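Local coordinates for anti-sigma-factor antagonist (STAS) domain protein (Moorella thermoacetica, PDB 3ZXN) that probably serves, as the STAS-domain protein RsbS, as a building block of the bacterial stressosome, a modular signalling system adapted to control secondary messenger signalling, at residues 61-65 with 91-96. The protein carries 1 engineered substitution. Numbering follows the deposited sequence.
Sequences TRVLI and LTEMGL
The hydroxyl of T61 meets both M94 and L91 as it faces the end of helix 85-93: OG1 lies 3.4 Å from M94 SD and 3.5 Å from L91 CD2, both van der Waals contacts, while its hydrogen bond goes to the carbonyl of D57, in the loop just before helix 58-74. With chi1 at -62°, OG1 sits beside the backbone N, where it can make that bond, and CG2 is turned anti to N, reaching M94 CB at 3.5 Å. The threonine and methionine side chains are set nearly perpendicular; the methionine chain is extended beyond CG, its sulfur passing the hydroxyl before the methyl end turns off. With an alanine here, the D57 carbonyl would probably lose this partner and a gap would open beside M94 CB and the CD2 branch of L91. One turn on, I65 and L96 lie alongside each other, running in opposite senses, I65 CG1 lying 3.6 Å from L96 CD1. I65 CD1 reaches further, to 3.8 Å from the carbonyl carbon of G95, covering the backbone where the helix ends. That end is a Schellman motif: L96 N bonds L91 O at 3.0 Å and G95 N bonds T92 O at 3.2 Å, with G95 as C-prime residue at positive phi (107°). The reversal delivers L96 back against helix 58-74, where its CD2 packs on L64 CB at 4.2 Å. The contact thus joins the N-terminal part of helix 58-74 to the C-terminal end of helix 85-93 in the STAS domain; L64 and L96 both continue inward onto L80 of strand 78-81, in the mixed sheet, whereas L91 and T61 share V56, in the loop between strand 45-49 and helix 58-74.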
ATOM      1  N   THR A  61      -7.169   0.798  -7.993  1.00 35.67           N
ATOM      2  CA  THR A  61      -7.958   1.248  -6.856  1.00 37.77           C
ATOM      3  C   THR A  61      -8.573   0.066  -6.113  1.00 39.06           C
ATOM      4  O   THR A  61      -8.579   0.019  -4.880  1.00 29.63           O
ATOM      5  CB  THR A  61      -9.084   2.209  -7.278  1.00 39.97           C
ATOM      6  OG1 THR A  61      -8.521   3.386  -7.864  1.00 40.53           O
ATOM      7  CG2 THR A  61      -9.917   2.609  -6.061  1.00 42.29           C
ATOM      8  N   ARG A  62      -9.108  -0.884  -6.869  1.00 39.50           N
ATOM      9  CA  ARG A  62      -9.783  -2.024  -6.258  1.00 38.57           C
ATOM     10  C   ARG A  62      -8.779  -2.906  -5.532  1.00 30.95           C
ATOM     11  O   ARG A  62      -9.068  -3.417  -4.458  1.00 33.37           O
ATOM     12  CB  ARG A  62     -10.593  -2.816  -7.295  1.00 43.81           C
ATOM     13  CG  ARG A  62     -11.894  -2.115  -7.693  1.00 55.21           C
ATOM     14  CD  ARG A  62     -12.371  -2.496  -9.104  1.00 69.81           C
ATOM     15  NE  ARG A  62     -12.924  -3.848  -9.178  1.00 78.02           N
ATOM     16  CZ  ARG A  62     -12.364  -4.853  -9.848  1.00 82.94           C
ATOM     17  NH1 ARG A  62     -11.229  -4.662 -10.513  1.00 73.32           N
ATOM     18  NH2 ARG A  62     -12.941  -6.048  -9.856  1.00 82.61           N
ATOM     19  N   VAL A  63      -7.600  -3.071  -6.119  1.00 31.13           N
ATOM     20  CA  VAL A  63      -6.502  -3.763  -5.455  1.00 31.80           C
ATOM     21  C   VAL A  63      -6.110  -3.087  -4.129  1.00 35.53           C
ATOM     22  O   VAL A  63      -5.918  -3.758  -3.107  1.00 28.63           O
ATOM     23  CB  VAL A  63      -5.286  -3.858  -6.370  1.00 38.85           C
ATOM     24  CG1 VAL A  63      -4.029  -4.103  -5.555  1.00 40.31           C
ATOM     25  CG2 VAL A  63      -5.497  -4.958  -7.413  1.00 40.22           C
ATOM     26  N   LEU A  64      -5.995  -1.758  -4.151  1.00 31.36           N
ATOM     27  CA  LEU A  64      -5.712  -1.008  -2.932  1.00 29.99           C
ATOM     28  C   LEU A  64      -6.834  -1.115  -1.899  1.00 32.70           C
ATOM     29  O   LEU A  64      -6.563  -1.192  -0.704  1.00 25.98           O
ATOM     30  CB  LEU A  64      -5.401   0.458  -3.236  1.00 29.92           C
ATOM     31  CG  LEU A  64      -4.116   0.684  -4.033  1.00 31.92           C
ATOM     32  CD1 LEU A  64      -3.963   2.159  -4.388  1.00 35.38           C
ATOM     33  CD2 LEU A  64      -2.900   0.190  -3.236  1.00 29.41           C
ATOM     34  N   ILE A  65      -8.090  -1.121  -2.342  1.00 25.28           N
ATOM     35  CA  ILE A  65      -9.182  -1.313  -1.389  1.00 28.94           C
ATOM     36  C   ILE A  65      -9.121  -2.709  -0.749  1.00 26.76           C
ATOM     37  O   ILE A  65      -9.353  -2.851   0.455  1.00 25.72           O
ATOM     38  CB  ILE A  65     -10.588  -1.051  -2.018  1.00 28.99           C
ATOM     39  CG1 ILE A  65     -10.716   0.400  -2.486  1.00 34.23           C
ATOM     40  CG2 ILE A  65     -11.691  -1.369  -1.019  1.00 37.59           C
ATOM     41  CD1 ILE A  65     -11.957   0.679  -3.351  1.00 32.57           C
ATOM     42  N   LEU A  91      -8.774   8.298  -6.452  1.00 35.22           N
ATOM     43  CA  LEU A  91      -8.917   7.202  -5.486  1.00 37.60           C
ATOM     44  C   LEU A  91     -10.194   7.309  -4.643  1.00 35.43           C
ATOM     45  O   LEU A  91     -10.916   6.324  -4.436  1.00 32.77           O
ATOM     46  CB  LEU A  91      -7.696   7.150  -4.555  1.00 31.86           C
ATOM     47  CG  LEU A  91      -6.380   6.734  -5.223  1.00 32.74           C
ATOM     48  CD1 LEU A  91      -5.169   6.946  -4.291  1.00 32.03           C
ATOM     49  CD2 LEU A  91      -6.468   5.283  -5.694  1.00 35.18           C
ATOM     50  N   THR A  92     -10.449   8.507  -4.134  1.00 32.63           N
ATOM     51  CA  THR A  92     -11.609   8.758  -3.295  1.00 32.18           C
ATOM     52  C   THR A  92     -12.903   8.575  -4.106  1.00 40.58           C
ATOM     53  O   THR A  92     -13.894   8.069  -3.596  1.00 35.43           O
ATOM     54  CB  THR A  92     -11.549  10.181  -2.696  1.00 37.33           C
ATOM     55  OG1 THR A  92     -10.434  10.278  -1.801  1.00 39.21           O
ATOM     56  CG2 THR A  92     -12.820  10.509  -1.936  1.00 43.18           C
ATOM     57  N   GLU A  93     -12.874   8.981  -5.370  1.00 43.13           N
ATOM     58  CA  GLU A  93     -14.045   8.883  -6.233  1.00 44.94           C
ATOM     59  C   GLU A  93     -14.338   7.438  -6.572  1.00 50.39           C
ATOM     60  O   GLU A  93     -15.478   7.073  -6.852  1.00 47.04           O
ATOM     61  CB  GLU A  93     -13.845   9.690  -7.518  1.00 46.55           C
ATOM     62  CG  GLU A  93     -13.976  11.191  -7.324  1.00 52.33           C
ATOM     63  CD  GLU A  93     -13.668  11.978  -8.586  1.00 61.49           C
ATOM     64  OE1 GLU A  93     -13.132  11.382  -9.547  1.00 60.44           O
ATOM     65  OE2 GLU A  93     -13.959  13.196  -8.611  1.00 58.30           O
ATOM     66  N   MET A  94     -13.306   6.606  -6.536  1.00 47.55           N
ATOM     67  CA  MET A  94     -13.479   5.193  -6.837  1.00 37.07           C
ATOM     68  C   MET A  94     -13.723   4.333  -5.588  1.00 39.28           C
ATOM     69  O   MET A  94     -13.767   3.108  -5.680  1.00 39.35           O
ATOM     70  CB  MET A  94     -12.293   4.680  -7.664  1.00 43.98           C
ATOM     71  CG  MET A  94     -12.219   5.309  -9.062  1.00 47.47           C
ATOM     72  SD  MET A  94     -10.677   5.010  -9.964  1.00 59.49           S
ATOM     73  CE  MET A  94     -11.100   5.690 -11.572  1.00 65.24           C
ATOM     74  N   GLY A  95     -13.871   4.971  -4.424  1.00 36.75           N
ATOM     75  CA  GLY A  95     -14.266   4.268  -3.208  1.00 38.49           C
ATOM     76  C   GLY A  95     -13.228   4.027  -2.105  1.00 39.29           C
ATOM     77  O   GLY A  95     -13.541   3.423  -1.070  1.00 33.80           O
ATOM     78  N   LEU A  96     -11.996   4.486  -2.304  1.00 35.83           N
ATOM     79  CA  LEU A  96     -10.968   4.312  -1.267  1.00 29.49           C
ATOM     80  C   LEU A  96     -11.068   5.449  -0.244  1.00 30.61           C
ATOM     81  O   LEU A  96     -10.941   6.618  -0.602  1.00 36.19           O
ATOM     82  CB  LEU A  96      -9.562   4.255  -1.891  1.00 33.44           C
ATOM     83  CG  LEU A  96      -8.380   3.890  -0.969  1.00 34.73           C
ATOM     84  CD1 LEU A  96      -8.525   2.475  -0.445  1.00 29.89           C
ATOM     85  CD2 LEU A  96      -7.046   4.037  -1.687  1.00 32.10           C
TER